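Membrane lipoprotein family protein (Aeropyrum pernix, PDB 4PEV) probably serves as the solute-binding component of an ABC transporter, holding adenosine in its ligand pocket. Local coordinates at residues M72-V86 with K299-V313. Residues are numbered along the deposited sequence; the frame is centred on the assembly and turned at random.
With ADN (adenosine), chain F.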
loop_
_atom_site.group_PDB
_atom_site.type_symbol
_atom_site.label_atom_id
_atom_site.label_comp_id
_atom_site.label_asym_id
_atom_site.label_seq_id
_atom_site.Cartn_x
_atom_site.Cartn_y
_atom_site.Cartn_z
HETATM N N MSE C 72 3.603 -4.965 8.070
HETATM C CA MSE C 72 3.410 -3.631 8.619
HETATM C C MSE C 72 2.510 -3.704 9.836
HETATM O O MSE C 72 2.876 -3.245 10.924
HETATM C CB MSE C 72 2.830 -2.794 7.483
HETATM C CG MSE C 72 3.152 -1.328 7.600
HETATM SE SE MSE C 72 5.102 -1.076 7.561
HETATM C CE MSE C 72 5.061 0.889 7.787
ATOM N N ALA C 73 1.340 -4.325 9.676
ATOM C CA ALA C 73 0.387 -4.490 10.775
ATOM C C ALA C 73 1.002 -5.185 11.983
ATOM O O ALA C 73 0.844 -4.737 13.107
ATOM C CB ALA C 73 -0.827 -5.261 10.297
ATOM N N ALA C 74 1.714 -6.275 11.746
ATOM C CA ALA C 74 2.416 -6.976 12.822
ATOM C C ALA C 74 3.402 -6.057 13.533
ATOM O O ALA C 74 3.544 -6.112 14.745
ATOM C CB ALA C 74 3.142 -8.196 12.276
ATOM N N LEU C 75 4.075 -5.208 12.775
ATOM C CA LEU C 75 5.060 -4.313 13.346
ATOM C C LEU C 75 4.428 -3.419 14.405
ATOM O O LEU C 75 5.001 -3.225 15.470
ATOM C CB LEU C 75 5.662 -3.438 12.261
ATOM C CG LEU C 75 7.061 -2.958 12.576
ATOM C CD1 LEU C 75 8.032 -4.064 12.207
ATOM C CD2 LEU C 75 7.390 -1.688 11.811
ATOM N N GLY C 76 3.251 -2.867 14.098
ATOM C CA GLY C 76 2.511 -2.024 15.041
ATOM C C GLY C 76 2.078 -2.799 16.272
ATOM O O GLY C 76 2.120 -2.303 17.391
ATOM N N ALA C 77 1.652 -4.031 16.052
ATOM C CA ALA C 77 1.323 -4.921 17.130
ATOM C C ALA C 77 2.555 -5.318 17.924
ATOM O O ALA C 77 2.473 -5.427 19.133
ATOM C CB ALA C 77 0.636 -6.157 16.580
ATOM N N ASP C 78 3.682 -5.564 17.250
ATOM C CA ASP C 78 4.922 -5.974 17.929
ATOM C C ASP C 78 5.443 -4.826 18.805
ATOM O O ASP C 78 5.912 -5.047 19.922
ATOM C CB ASP C 78 6.006 -6.420 16.921
ATOM C CG ASP C 78 5.726 -7.830 16.278
ATOM O OD1 ASP C 78 5.094 -8.702 16.937
ATOM O OD2 ASP C 78 6.162 -8.067 15.107
ATOM N N ARG C 79 5.338 -3.602 18.299
ATOM C CA ARG C 79 5.726 -2.405 19.054
ATOM C C ARG C 79 4.851 -2.223 20.311
ATOM O O ARG C 79 5.344 -1.830 21.365
ATOM C CB ARG C 79 5.638 -1.154 18.160
ATOM C CG ARG C 79 6.543 0.015 18.536
ATOM C CD ARG C 79 6.077 1.321 17.867
ATOM N NE ARG C 79 5.747 1.173 16.428
ATOM C CZ ARG C 79 4.997 2.021 15.694
ATOM N NH1 ARG C 79 4.448 3.134 16.216
ATOM N NH2 ARG C 79 4.790 1.741 14.406
ATOM N N ALA C 80 3.564 -2.525 20.204
ATOM C CA ALA C 80 2.657 -2.413 21.344
ATOM C C ALA C 80 2.914 -3.485 22.408
ATOM O O ALA C 80 2.852 -3.208 23.598
ATOM C CB ALA C 80 1.228 -2.489 20.863
ATOM N N ALA C 81 3.208 -4.708 21.977
ATOM C CA ALA C 81 3.616 -5.778 22.892
ATOM C C ALA C 81 4.759 -5.338 23.785
ATOM O O ALA C 81 4.687 -5.497 24.995
ATOM C CB ALA C 81 4.022 -7.023 22.123
ATOM N N GLU C 82 5.805 -4.776 23.183
ATOM C CA GLU C 82 7.005 -4.424 23.927
ATOM C C GLU C 82 6.842 -3.120 24.706
ATOM O O GLU C 82 7.138 -3.094 25.887
ATOM C CB GLU C 82 8.224 -4.385 22.996
ATOM C CG GLU C 82 9.540 -3.901 23.622
ATOM C CD GLU C 82 10.006 -4.665 24.878
ATOM O OE1 GLU C 82 10.614 -4.015 25.758
ATOM O OE2 GLU C 82 9.800 -5.898 25.008
ATOM N N GLU C 83 6.370 -2.050 24.068
ATOM C CA GLU C 83 6.275 -0.746 24.741
ATOM C C GLU C 83 5.155 -0.696 25.782
ATOM O O GLU C 83 5.366 -0.236 26.890
ATOM C CB GLU C 83 6.065 0.392 23.740
ATOM C CG GLU C 83 7.307 0.836 22.975
ATOM C CD GLU C 83 7.009 1.913 21.917
ATOM O OE1 GLU C 83 7.749 1.995 20.903
ATOM O OE2 GLU C 83 6.029 2.678 22.086
ATOM N N LEU C 84 3.960 -1.160 25.430
ATOM C CA LEU C 84 2.792 -1.066 26.335
ATOM C C LEU C 84 2.531 -2.320 27.166
ATOM O O LEU C 84 1.692 -2.285 28.042
ATOM C CB LEU C 84 1.519 -0.733 25.549
ATOM C CG LEU C 84 1.647 0.356 24.486
ATOM C CD1 LEU C 84 0.290 0.675 23.887
ATOM C CD2 LEU C 84 2.297 1.606 25.058
ATOM N N GLY C 85 3.211 -3.424 26.870
ATOM C CA GLY C 85 3.137 -4.628 27.698
ATOM C C GLY C 85 1.991 -5.588 27.414
ATOM O O GLY C 85 1.742 -6.497 28.209
ATOM N N VAL C 86 1.325 -5.434 26.272
ATOM C CA VAL C 86 0.138 -6.241 25.959
ATOM C C VAL C 86 0.509 -7.616 25.373
ATOM O O VAL C 86 1.626 -7.802 24.875
ATOM C CB VAL C 86 -0.847 -5.491 25.012
ATOM C CG1 VAL C 86 -0.792 -3.990 25.234
ATOM C CG2 VAL C 86 -0.578 -5.773 23.554
ATOM N N LYS C 299 2.369 3.176 3.640
ATOM C CA LYS C 299 1.065 3.164 4.275
ATOM C C LYS C 299 1.309 2.736 5.704
ATOM O O LYS C 299 1.772 1.617 5.946
ATOM C CB LYS C 299 0.142 2.190 3.558
ATOM C CG LYS C 299 -1.267 2.175 4.113
ATOM C CD LYS C 299 -2.345 2.069 3.026
ATOM C CE LYS C 299 -2.877 0.662 2.856
ATOM N NZ LYS C 299 -4.019 0.614 1.898
ATOM N N ARG C 300 1.033 3.631 6.648
ATOM C CA ARG C 300 1.391 3.401 8.044
ATOM C C ARG C 300 0.346 2.585 8.795
ATOM O O ARG C 300 -0.235 3.040 9.783
ATOM C CB ARG C 300 1.663 4.726 8.742
ATOM C CG ARG C 300 2.743 5.569 8.070
ATOM C CD ARG C 300 4.021 4.774 7.806
ATOM N NE ARG C 300 4.545 4.189 9.035
ATOM C CZ ARG C 300 5.364 4.810 9.874
ATOM N NH1 ARG C 300 5.784 6.032 9.621
ATOM N NH2 ARG C 300 5.777 4.205 10.970
ATOM N N VAL C 301 0.163 1.349 8.333
ATOM C CA VAL C 301 -0.719 0.387 8.981
ATOM C C VAL C 301 -0.267 0.088 10.417
ATOM O O VAL C 301 -1.084 -0.198 11.300
ATOM C CB VAL C 301 -0.760 -0.929 8.177
ATOM C CG1 VAL C 301 -1.581 -1.998 8.895
ATOM C CG2 VAL C 301 -1.338 -0.682 6.798
ATOM N N ASP C 302 1.044 0.143 10.632
ATOM C CA ASP C 302 1.635 -0.085 11.944
ATOM C C ASP C 302 1.177 0.947 12.947
ATOM O O ASP C 302 0.935 0.615 14.105
ATOM C CB ASP C 302 3.161 -0.111 11.854
ATOM C CG ASP C 302 3.747 1.143 11.224
ATOM O OD1 ASP C 302 3.222 1.647 10.196
ATOM O OD2 ASP C 302 4.764 1.617 11.766
ATOM N N VAL C 303 1.017 2.187 12.495
ATOM C CA VAL C 303 0.563 3.254 13.372
ATOM C C VAL C 303 -0.917 3.073 13.664
ATOM O O VAL C 303 -1.341 3.256 14.793
ATOM C CB VAL C 303 0.865 4.651 12.785
ATOM C CG1 VAL C 303 0.257 5.749 13.635
ATOM C CG2 VAL C 303 2.369 4.847 12.675
ATOM N N ALA C 304 -1.708 2.701 12.667
ATOM C CA ALA C 304 -3.122 2.372 12.915
ATOM C C ALA C 304 -3.225 1.363 14.050
ATOM O O ALA C 304 -3.794 1.669 15.099
ATOM C CB ALA C 304 -3.789 1.813 11.664
ATOM N N VAL C 305 -2.632 0.186 13.837
ATOM C CA VAL C 305 -2.700 -0.922 14.794
ATOM C C VAL C 305 -2.202 -0.491 16.158
ATOM O O VAL C 305 -2.832 -0.797 17.170
ATOM C CB VAL C 305 -1.850 -2.133 14.342
ATOM C CG1 VAL C 305 -1.701 -3.163 15.458
ATOM C CG2 VAL C 305 -2.454 -2.791 13.118
ATOM N N TYR C 306 -1.068 0.206 16.179
ATOM C CA TYR C 306 -0.467 0.669 17.433
ATOM C C TYR C 306 -1.344 1.714 18.164
ATOM O O TYR C 306 -1.479 1.673 19.386
ATOM C CB TYR C 306 0.939 1.250 17.179
ATOM C CG TYR C 306 1.584 1.743 18.447
ATOM C CD1 TYR C 306 2.258 0.869 19.270
ATOM C CD2 TYR C 306 1.466 3.068 18.852
ATOM C CE1 TYR C 306 2.826 1.296 20.452
ATOM C CE2 TYR C 306 2.023 3.500 20.033
ATOM C CZ TYR C 306 2.704 2.605 20.825
ATOM O OH TYR C 306 3.281 2.989 22.009
ATOM N N THR C 307 -1.925 2.647 17.414
ATOM C CA THR C 307 -2.824 3.642 17.971
ATOM C C THR C 307 -4.077 2.979 18.532
ATOM O O THR C 307 -4.472 3.241 19.653
ATOM C CB THR C 307 -3.188 4.692 16.897
ATOM O OG1 THR C 307 -2.014 5.465 16.594
ATOM C CG2 THR C 307 -4.297 5.620 17.367
ATOM N N ALA C 308 -4.696 2.101 17.761
ATOM C CA ALA C 308 -5.897 1.391 18.242
ATOM C C ALA C 308 -5.660 0.570 19.523
ATOM O O ALA C 308 -6.555 0.442 20.359
ATOM C CB ALA C 308 -6.453 0.495 17.146
ATOM N N ILE C 309 -4.466 0.000 19.658
ATOM C CA ILE C 309 -4.112 -0.772 20.838
ATOM C C ILE C 309 -3.808 0.132 22.024
ATOM O O ILE C 309 -4.167 -0.188 23.163
ATOM C CB ILE C 309 -2.898 -1.664 20.567
ATOM C CG1 ILE C 309 -3.280 -2.740 19.563
ATOM C CG2 ILE C 309 -2.417 -2.328 21.846
ATOM C CD1 ILE C 309 -2.103 -3.469 18.970
ATOM N N LYS C 310 -3.131 1.246 21.762
ATOM C CA LYS C 310 -2.814 2.213 22.817
ATOM C C LYS C 310 -4.102 2.807 23.384
ATOM O O LYS C 310 -4.334 2.761 24.587
ATOM C CB LYS C 310 -1.915 3.323 22.290
ATOM C CG LYS C 310 -1.168 4.046 23.380
ATOM C CD LYS C 310 -0.411 5.238 22.834
ATOM C CE LYS C 310 0.589 5.754 23.859
ATOM N NZ LYS C 310 0.902 7.184 23.596
ATOM N N ASP C 311 -4.956 3.325 22.505
ATOM C CA ASP C 311 -6.276 3.818 22.905
ATOM C C ASP C 311 -6.925 2.858 23.911
ATOM O O ASP C 311 -7.356 3.285 24.974
ATOM C CB ASP C 311 -7.197 4.026 21.686
ATOM C CG ASP C 311 -6.921 5.347 20.928
ATOM O OD1 ASP C 311 -5.891 6.013 21.169
ATOM O OD2 ASP C 311 -7.753 5.729 20.075
ATOM N N VAL C 312 -6.964 1.565 23.607
ATOM C CA VAL C 312 -7.577 0.610 24.539
ATOM C C VAL C 312 -6.814 0.545 25.852
ATOM O O VAL C 312 -7.425 0.523 26.912
ATOM C CB VAL C 312 -7.689 -0.808 23.956
ATOM C CG1 VAL C 312 -8.143 -1.801 25.023
ATOM C CG2 VAL C 312 -8.658 -0.810 22.784
ATOM N N VAL C 313 -5.487 0.530 25.780
ATOM C CA VAL C 313 -4.653 0.416 26.978
ATOM C C VAL C 313 -4.896 1.573 27.953
ATOM O O VAL C 313 -4.805 1.400 29.173
ATOM C CB VAL C 313 -3.151 0.283 26.604
ATOM C CG1 VAL C 313 -2.237 0.589 27.789
ATOM C CG2 VAL C 313 -2.861 -1.118 26.081
HETATM O "O5'" ADN F . -0.084 -4.236 -1.247
HETATM C "C5'" ADN F . -0.932 -3.205 -1.789
HETATM C "C4'" ADN F . -2.271 -3.009 -1.073
HETATM O "O4'" ADN F . -3.122 -4.151 -1.201
HETATM C "C3'" ADN F . -2.225 -2.748 0.430
HETATM O "O3'" ADN F . -1.902 -1.388 0.736
HETATM C "C2'" ADN F . -3.627 -3.159 0.868
HETATM O "O2'" ADN F . -4.606 -2.129 0.671
HETATM C "C1'" ADN F . -3.932 -4.320 -0.041
HETATM N N9 ADN F . -3.570 -5.603 0.592
HETATM C C8 ADN F . -2.340 -6.160 0.680
HETATM N N7 ADN F . -2.385 -7.360 1.319
HETATM C C5 ADN F . -3.680 -7.573 1.636
HETATM C C6 ADN F . -4.462 -8.625 2.320
HETATM N N6 ADN F . -3.838 -9.716 2.803
HETATM N N1 ADN F . -5.801 -8.454 2.454
HETATM C C2 ADN F . -6.440 -7.360 1.986
HETATM N N3 ADN F . -5.798 -6.367 1.359
HETATM C C4 ADN F . -4.452 -6.411 1.161
#
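Helices 69-84 and 301-313 pack side by side on the parallel sheet of one lobe of this periplasmic-binding-protein fold, meeting where Gly-76 lies against the Asp-302 backbone. The axes of 72-84 and 301-313 pass 6.9 Å apart at a crossing angle of -37°. The lack of a side chain at Gly-76 is consistent with this approach, its CA making a 3.2 Å CA-H...O contact with Asp-302 O. Asp-302 fits as a knob among Met-72, Leu-75, Gly-76 and Arg-79. Its carboxylate is gripped side-on by Arg-300, with NE to OD1 and NH2 to OD2, both on syn lone pairs and nearly in the guanidinium plane. From the other helix Arg-79 NH2 forms a 2.6 Å salt bridge to Asp-302 OD2, the Arg-79 guanidinium plane turned 71° from the carboxylate. With CG swung opposite its backbone N (chi1 -154°) and a bend at chi3, Arg-79 also lays NH1 over one face of Tyr-306, an off-centre cation-pi contact. At the ring's far end, Tyr-306 OH gives Glu-83 OE2 a weak 2.8 Å hydrogen bond. Ala-80 CB meets Ile-309 CG2 in apolar packing between the helices. Ending strand 293-299, Lys-299 NZ bonds adenosine O2' and pairs with Asp-142. One carboxylate thus joins two arginines, which probably balance its charge, and ties the helices together.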